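Local coordinates for TfuA domain-containing protein (Methanosarcina acetivorans, PDB 6XP8) that takes part in peptide backbone thioamidation, probably working alongside a YcaO enzyme, at residues A1-F6 / F36-K42; I46-F51 / S77-L81; S125-I131 / Y161-Y166. All coordinates share one frame; numbering follows the deposited sequence.

Contact 1 of 3, residues A1-F6 / F36-K42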
# COMPACT_ATOMS: atom_id res chain seq x y z
N ALA A 1 14.74 21.36 8.52
CA ALA A 1 13.59 20.73 7.81
C ALA A 1 13.11 19.49 8.57
O ALA A 1 13.91 18.63 8.95
CB ALA A 1 13.98 20.37 6.38
N ARG A 2 11.80 19.43 8.80
CA ARG A 2 11.16 18.32 9.52
C ARG A 2 10.20 17.57 8.60
O ARG A 2 9.47 18.18 7.81
CB ARG A 2 10.41 18.83 10.75
CG ARG A 2 11.28 19.46 11.84
CD ARG A 2 11.54 18.52 13.01
NE ARG A 2 12.82 17.81 12.89
CZ ARG A 2 12.96 16.48 12.83
NH1 ARG A 2 11.91 15.67 12.86
NH2 ARG A 2 14.18 15.96 12.72
N ALA A 3 10.20 16.24 8.72
CA ALA A 3 9.29 15.38 7.97
C ALA A 3 8.25 14.71 8.86
O ALA A 3 8.55 14.31 9.99
CB ALA A 3 10.05 14.33 7.19
N VAL A 4 7.04 14.59 8.32
CA VAL A 4 5.96 13.81 8.93
C VAL A 4 5.52 12.72 7.94
O VAL A 4 5.34 12.98 6.75
CB VAL A 4 4.79 14.72 9.44
CG1 VAL A 4 4.18 15.56 8.32
CG2 VAL A 4 3.73 13.90 10.16
N ILE A 5 5.40 11.48 8.44
CA ILE A 5 5.04 10.32 7.61
C ILE A 5 3.81 9.62 8.17
O ILE A 5 3.78 9.24 9.34
CB ILE A 5 6.20 9.28 7.50
CG1 ILE A 5 7.53 9.94 7.12
CG2 ILE A 5 5.83 8.12 6.58
CD1 ILE A 5 7.58 10.51 5.72
N PHE A 6 2.81 9.43 7.32
CA PHE A 6 1.59 8.73 7.70
C PHE A 6 1.69 7.29 7.22
O PHE A 6 1.61 7.03 6.01
CB PHE A 6 0.36 9.43 7.13
CG PHE A 6 0.21 10.86 7.60
CD1 PHE A 6 -0.48 11.14 8.78
CD2 PHE A 6 0.78 11.91 6.88
CE1 PHE A 6 -0.61 12.45 9.23
CE2 PHE A 6 0.66 13.22 7.33
CZ PHE A 6 -0.04 13.49 8.50
N PHE A 36 0.19 19.87 10.50
CA PHE A 36 1.63 19.77 10.29
C PHE A 36 2.19 20.86 9.38
O PHE A 36 3.30 21.35 9.61
CB PHE A 36 2.00 18.36 9.82
CG PHE A 36 1.65 17.30 10.83
CD1 PHE A 36 2.47 17.08 11.94
CD2 PHE A 36 0.47 16.56 10.71
CE1 PHE A 36 2.14 16.12 12.89
CE2 PHE A 36 0.13 15.60 11.66
CZ PHE A 36 0.97 15.39 12.75
N VAL A 37 1.40 21.26 8.38
CA VAL A 37 1.70 22.43 7.54
C VAL A 37 1.85 23.68 8.42
O VAL A 37 2.83 24.43 8.26
CB VAL A 37 0.63 22.64 6.43
CG1 VAL A 37 0.89 23.91 5.62
CG2 VAL A 37 0.58 21.43 5.51
N GLN A 38 0.92 23.88 9.35
CA GLN A 38 0.93 25.05 10.24
C GLN A 38 2.02 25.00 11.31
O GLN A 38 2.45 26.04 11.80
CB GLN A 38 -0.45 25.28 10.88
CG GLN A 38 -1.56 25.69 9.91
CD GLN A 38 -1.27 26.96 9.12
OE1 GLN A 38 -0.78 27.96 9.67
NE2 GLN A 38 -1.60 26.94 7.84
N GLN A 39 2.48 23.79 11.65
CA GLN A 39 3.60 23.59 12.57
C GLN A 39 4.97 23.82 11.91
O GLN A 39 6.00 23.81 12.59
CB GLN A 39 3.54 22.19 13.21
CG GLN A 39 2.56 22.06 14.37
CD GLN A 39 2.52 20.67 14.99
OE1 GLN A 39 3.30 19.79 14.64
NE2 GLN A 39 1.60 20.48 15.92
N GLY A 40 4.97 24.04 10.60
CA GLY A 40 6.19 24.35 9.84
C GLY A 40 6.92 23.18 9.21
O GLY A 40 8.08 23.33 8.80
N TYR A 41 6.28 22.01 9.12
CA TYR A 41 6.88 20.83 8.48
C TYR A 41 7.14 21.08 6.99
O TYR A 41 6.36 21.75 6.31
CB TYR A 41 6.02 19.57 8.69
CG TYR A 41 6.15 18.92 10.06
CD1 TYR A 41 5.52 19.47 11.18
CD2 TYR A 41 6.90 17.75 10.23
CE1 TYR A 41 5.64 18.89 12.43
CE2 TYR A 41 7.02 17.16 11.48
CZ TYR A 41 6.39 17.73 12.58
OH TYR A 41 6.49 17.15 13.82
N LYS A 42 8.26 20.53 6.49
CA LYS A 42 8.72 20.82 5.13
C LYS A 42 8.40 19.71 4.12
O LYS A 42 8.26 19.99 2.93
CB LYS A 42 10.22 21.15 5.11
CG LYS A 42 10.58 22.51 5.69
CD LYS A 42 10.05 23.67 4.84
CE LYS A 42 9.90 24.93 5.67
NZ LYS A 42 9.36 26.05 4.85
O HOH W 1 10.41 21.92 9.04
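Val4 of strand 3-6 sets a methyl against the ring of Phe36 from helix 33-38. This is a CH-pi contact: Val4 CG2 lies over the ring centre, 3.8 Å from the Phe36 centroid. With chi1 at 59°, Val4 CG1 sits between the backbone N and the carbonyl carbon, which turns both methyls onto Phe36. Val4 CG1 then meets Phe36 CB at 3.9 Å. Phe6 turns its edge to the Phe36 ring in an offset edge-to-face pair, planes at 77°, with Phe6 CZ 3.8 Å from Phe36 CE2. An alanine in place of Phe36 would probably leave the Val4 methyls and the Phe6 edge without their shared ring and open a gap between strand and helix. Tyr41 lies alongside the strand. Tyr41 CD2 is 3.8 Å from Val4 CB. Ala3 O comes to the ring edge, 3.6 Å from Tyr41 CE2. Phe36 CD1 is above one face of the Tyr41 ring. The phenol OH bonds to Asn23 of strand 23-25. Lys42 N donates to Arg2 O in the carbonyl plane (3.0 Å, 158°). Water 1 links Arg2 N to Gly40 O. Gly40, just past the helix, has positive phi and completes a Schellman motif that turns the chain toward strand 43-46. The helix thus belongs to a beta-alpha-beta crossover from strand 23-25 to strand 43-46, passing strand 3-6. The inner half holds by apolar packing on one ring, while the outer end depends on a backbone bond and a water.

Contact 2 of 3, residues I46-F51 / S77-L81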
# COMPACT_ATOMS: atom_id res chain seq x y z
N ILE A 46 2.93 10.55 2.48
CA ILE A 46 1.67 9.82 2.63
C ILE A 46 1.92 8.40 2.12
O ILE A 46 2.18 8.21 0.93
CB ILE A 46 0.49 10.48 1.87
CG1 ILE A 46 0.27 11.93 2.34
CG2 ILE A 46 -0.78 9.64 2.06
CD1 ILE A 46 -0.70 12.73 1.48
N ILE A 47 1.87 7.43 3.03
CA ILE A 47 1.92 6.02 2.66
C ILE A 47 0.51 5.45 2.82
O ILE A 47 -0.18 5.19 1.82
CB ILE A 47 2.99 5.22 3.46
CG1 ILE A 47 4.40 5.82 3.22
CG2 ILE A 47 2.95 3.73 3.08
CD1 ILE A 47 5.53 5.24 4.06
N ASP A 48 0.07 5.33 4.07
CA ASP A 48 -1.23 4.74 4.40
C ASP A 48 -2.24 5.80 4.79
O ASP A 48 -1.88 6.86 5.33
CB ASP A 48 -1.06 3.71 5.52
CG ASP A 48 -0.09 2.60 5.15
OD1 ASP A 48 -0.22 2.05 4.04
OD2 ASP A 48 0.80 2.28 5.97
N GLY A 49 -3.50 5.50 4.50
CA GLY A 49 -4.61 6.37 4.85
C GLY A 49 -5.92 5.62 4.83
O GLY A 49 -6.06 4.60 4.14
N ILE A 50 -6.89 6.14 5.58
CA ILE A 50 -8.24 5.57 5.60
C ILE A 50 -8.90 5.82 4.25
O ILE A 50 -8.78 6.92 3.69
CB ILE A 50 -9.06 6.12 6.80
CG1 ILE A 50 -8.69 5.38 8.10
CG2 ILE A 50 -10.56 5.94 6.60
CD1 ILE A 50 -7.39 5.81 8.74
N PHE A 51 -9.58 4.80 3.71
CA PHE A 51 -10.20 4.88 2.38
C PHE A 51 -11.66 5.32 2.37
O PHE A 51 -12.15 5.80 1.34
CB PHE A 51 -10.02 3.57 1.60
CG PHE A 51 -8.59 3.28 1.24
CD1 PHE A 51 -7.92 4.08 0.31
CD2 PHE A 51 -7.91 2.20 1.82
CE1 PHE A 51 -6.59 3.83 -0.02
CE2 PHE A 51 -6.58 1.93 1.49
CZ PHE A 51 -5.92 2.75 0.57
N SER A 77 0.14 2.83 -0.94
CA SER A 77 -1.26 2.63 -0.58
C SER A 77 -2.08 3.88 -0.93
O SER A 77 -2.17 4.22 -2.11
CB SER A 77 -1.36 2.26 0.90
OG SER A 77 -2.59 1.62 1.19
N MET A 78 -2.67 4.54 0.07
CA MET A 78 -3.37 5.82 -0.17
C MET A 78 -2.46 6.84 -0.86
O MET A 78 -2.91 7.61 -1.72
CB MET A 78 -4.00 6.39 1.11
CG MET A 78 -4.68 7.75 0.94
SD MET A 78 -5.99 7.79 -0.30
CE MET A 78 -7.45 7.52 0.71
N GLY A 79 -1.17 6.83 -0.51
CA GLY A 79 -0.21 7.73 -1.15
C GLY A 79 -0.03 7.47 -2.64
O GLY A 79 0.16 8.40 -3.42
N ALA A 80 -0.09 6.19 -3.02
CA ALA A 80 0.00 5.80 -4.44
C ALA A 80 -1.21 6.27 -5.23
O ALA A 80 -1.07 6.81 -6.33
CB ALA A 80 0.18 4.30 -4.56
N LEU A 81 -2.40 6.06 -4.66
CA LEU A 81 -3.66 6.48 -5.28
C LEU A 81 -3.71 8.00 -5.45
O LEU A 81 -3.96 8.49 -6.55
CB LEU A 81 -4.86 5.97 -4.46
CG LEU A 81 -6.27 6.25 -5.00
CD1 LEU A 81 -6.50 5.57 -6.34
CD2 LEU A 81 -7.30 5.79 -3.98
O HOH W 2 -3.78 3.00 3.08
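Ile46 O meets Gly79 CA at 3.2 Å in a CA-H...O contact, with Ile46 CG2 also against this glycine. A side chain at Gly79 would strike that carbonyl, so the helix start can come close only without one. Gly79 N donates to Ile47 O at 3.0 Å, nearly straight at 171°. The donor stands 38° out of the carbonyl plane. Asp48 swings its carboxylate back to Ser77, with Asp48 OD1 3.3 Å from Ser77 CB. Ser10, Thr7 and Asn9 hold the acid by hydrogen bonds. Gly49 lies against Met78, with Gly49 N 3.5 Å from Met78 CB. A side chain on Gly49 would clash with Met78 CG. Water 2 accepts from Gly49 N and bonds to Ser77 OG, which also bonds to Lys199. Ile50 O touches Met78 CE at 3.3 Å. Met78 leaves the helix with CG anti to the backbone N (chi1 177°), then bends twice. This brings Met78 CE to 3.5 Å from Phe51 CD1 and makes an oblique Met-aromatic contact through SD. Ser77 OG approaches the ring edge, 3.6 Å from Phe51 CZ. The loop leaves strand 43-46 at the C-terminal edge of the parallel sheet, a common site for functional groups in open alpha/beta folds. Ile46 pairs with Val73 of the next strand, 71-74. Ile47 packs on helix 198-215, while Ala80 and Leu81 of helix 78-86 lean on Tyr101 of helix 96-102.

Contact 3 of 3, residues S125-I131 / Y161-Y166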
# COMPACT_ATOMS: atom_id res chain seq x y z
N SER A 125 -5.61 -8.48 6.92
CA SER A 125 -5.76 -9.02 5.58
C SER A 125 -4.58 -8.69 4.66
O SER A 125 -3.66 -7.96 5.05
CB SER A 125 -7.09 -8.56 4.97
OG SER A 125 -7.07 -7.18 4.67
N VAL A 126 -4.63 -9.23 3.45
CA VAL A 126 -3.59 -9.07 2.44
C VAL A 126 -4.11 -8.17 1.31
O VAL A 126 -5.20 -8.41 0.79
CB VAL A 126 -3.15 -10.44 1.85
CG1 VAL A 126 -2.03 -10.27 0.83
CG2 VAL A 126 -2.70 -11.38 2.96
N PRO A 127 -3.33 -7.13 0.93
CA PRO A 127 -3.76 -6.27 -0.17
C PRO A 127 -3.71 -7.00 -1.50
O PRO A 127 -2.83 -7.85 -1.71
CB PRO A 127 -2.74 -5.13 -0.15
CG PRO A 127 -1.51 -5.75 0.42
CD PRO A 127 -1.98 -6.77 1.41
N LEU A 128 -4.67 -6.69 -2.37
CA LEU A 128 -4.75 -7.29 -3.70
C LEU A 128 -3.46 -7.14 -4.52
O LEU A 128 -3.08 -8.08 -5.20
CB LEU A 128 -5.96 -6.74 -4.47
CG LEU A 128 -6.36 -7.37 -5.81
CD1 LEU A 128 -6.54 -8.89 -5.72
CD2 LEU A 128 -7.64 -6.71 -6.29
N VAL A 129 -2.79 -5.98 -4.43
CA VAL A 129 -1.50 -5.79 -5.12
C VAL A 129 -0.42 -6.82 -4.73
O VAL A 129 0.29 -7.30 -5.60
CB VAL A 129 -0.93 -4.34 -5.04
CG1 VAL A 129 -1.78 -3.39 -5.88
CG2 VAL A 129 -0.80 -3.86 -3.60
N ASN A 130 -0.34 -7.14 -3.43
CA ASN A 130 0.55 -8.19 -2.92
C ASN A 130 0.14 -9.57 -3.45
O ASN A 130 1.01 -10.38 -3.79
CB ASN A 130 0.58 -8.22 -1.38
CG ASN A 130 1.46 -7.14 -0.76
OD1 ASN A 130 1.84 -6.16 -1.40
ND2 ASN A 130 1.74 -7.30 0.53
N ILE A 131 -1.17 -9.83 -3.52
CA ILE A 131 -1.70 -11.10 -4.06
C ILE A 131 -1.32 -11.24 -5.54
O ILE A 131 -0.84 -12.30 -5.96
CB ILE A 131 -3.24 -11.24 -3.83
CG1 ILE A 131 -3.55 -11.36 -2.34
CG2 ILE A 131 -3.81 -12.44 -4.59
CD1 ILE A 131 -4.99 -11.04 -1.95
N TYR A 161 -12.47 -7.46 1.06
CA TYR A 161 -11.04 -7.32 1.44
C TYR A 161 -10.65 -7.78 2.85
O TYR A 161 -9.58 -8.36 3.00
CB TYR A 161 -10.46 -5.93 1.07
CG TYR A 161 -10.89 -4.80 1.98
CD1 TYR A 161 -10.19 -4.52 3.16
CD2 TYR A 161 -12.01 -4.02 1.66
CE1 TYR A 161 -10.60 -3.50 4.01
CE2 TYR A 161 -12.42 -2.99 2.51
CZ TYR A 161 -11.71 -2.73 3.67
OH TYR A 161 -12.11 -1.72 4.51
N PRO A 162 -11.50 -7.56 3.89
CA PRO A 162 -11.11 -8.10 5.21
C PRO A 162 -10.97 -9.62 5.26
O PRO A 162 -10.34 -10.13 6.18
CB PRO A 162 -12.26 -7.63 6.12
CG PRO A 162 -12.70 -6.36 5.49
CD PRO A 162 -12.70 -6.71 4.02
N ASP A 163 -11.54 -10.32 4.27
CA ASP A 163 -11.43 -11.78 4.15
C ASP A 163 -10.31 -12.25 3.20
O ASP A 163 -10.11 -13.46 3.02
CB ASP A 163 -12.77 -12.38 3.69
CG ASP A 163 -13.90 -12.15 4.68
OD1 ASP A 163 -13.65 -11.83 5.86
OD2 ASP A 163 -15.07 -12.30 4.26
N ARG A 164 -9.60 -11.30 2.58
CA ARG A 164 -8.46 -11.62 1.70
C ARG A 164 -7.26 -12.07 2.53
O ARG A 164 -6.70 -11.28 3.30
CB ARG A 164 -8.07 -10.41 0.83
CG ARG A 164 -8.92 -10.23 -0.40
CD ARG A 164 -8.55 -8.96 -1.16
NE ARG A 164 -9.52 -8.72 -2.23
CZ ARG A 164 -9.80 -7.53 -2.76
NH1 ARG A 164 -9.21 -6.42 -2.34
NH2 ARG A 164 -10.71 -7.47 -3.72
N SER A 165 -6.91 -13.34 2.41
CA SER A 165 -5.70 -13.90 3.01
C SER A 165 -5.23 -15.06 2.14
O SER A 165 -6.02 -15.63 1.39
CB SER A 165 -5.96 -14.38 4.45
OG SER A 165 -6.79 -15.53 4.48
N TYR A 166 -3.95 -15.41 2.26
CA TYR A 166 -3.39 -16.52 1.49
C TYR A 166 -3.98 -17.86 1.90
O TYR A 166 -4.24 -18.70 1.04
CB TYR A 166 -1.86 -16.53 1.57
CG TYR A 166 -1.24 -15.30 0.95
CD1 TYR A 166 -1.38 -15.04 -0.43
CD2 TYR A 166 -0.51 -14.40 1.73
CE1 TYR A 166 -0.81 -13.90 -1.00
CE2 TYR A 166 0.06 -13.26 1.16
CZ TYR A 166 -0.08 -13.02 -0.20
OH TYR A 166 0.48 -11.90 -0.77
O HOH W 3 -6.90 -5.06 -1.41
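Two helix starts meet in the helical part of the chain: Val126, just ahead of helix 128-140, packs on Tyr166, which opens helix 166-175. Ser165 is the N-cap of that second helix, its OG bonded to Gly168 N, and Pro127 holds the N-cap position of the first. The two approaching loops are tied by one backbone bond, Val126 N to Arg164 O at 2.9 Å. The donor lies 37° out of the carbonyl plane. Beside it, Ser125 CB is wedged between two carbonyls, 3.2 Å from Arg164 O, with Tyr161 O also in touch. Ser125 OG bonds to Ser115 N. Val126 crosses the Tyr166 ring at about a right angle. Val126 CG1, anti to the backbone N (chi1 -178°), reaches Tyr166 CZ at 3.5 Å, and Val126 CG2 lies near Tyr166 CE2. Ile131 slides past the same ring, Ile131 CG1 4.0 Å from Tyr166 CE1. The phenol OH is bonded to Glu195 and Thr134, which fixes the ring end. Arg164 runs extended from CG to NE, with Arg164 CB 3.5 Å from Val126 O and its CD against Ile131 CD1. The guanidinium has Leu128 CD2 over one face, toward its rim. NE bonds to Ala156 O and NH2 makes a salt bridge with Asp110, which probably balances this buried charge. In the first turn of helix 128-140, Leu128 N donates to water 3 at 2.9 Å, and the same water takes a weak bond from Arg164 NH1.

In the fold
Contact 2 is the most central, and contact 3 is also buried; contact 1 is partly exposed, its centre about 22 Å from the centre of the chain. Contacts 1 and 2 share the parallel sheet and touch: Phe6 O is 3.0 Å from both Ile47 N and Asp48 N, probably bonded to each. Contact 3 belongs to the helical part, with nearest atoms about 6 Å from contact 2 and about 14 Å from contact 1. Lys199 is common to the surroundings of contacts 2 and 3, its side chain on Ser77 and its backbone N on Asn130. An edge-to-face aromatic pair and a CH-pi contact mark contact 1, close glycine and methionine packing contact 2, and a buried, salt-bridged arginine contact 3.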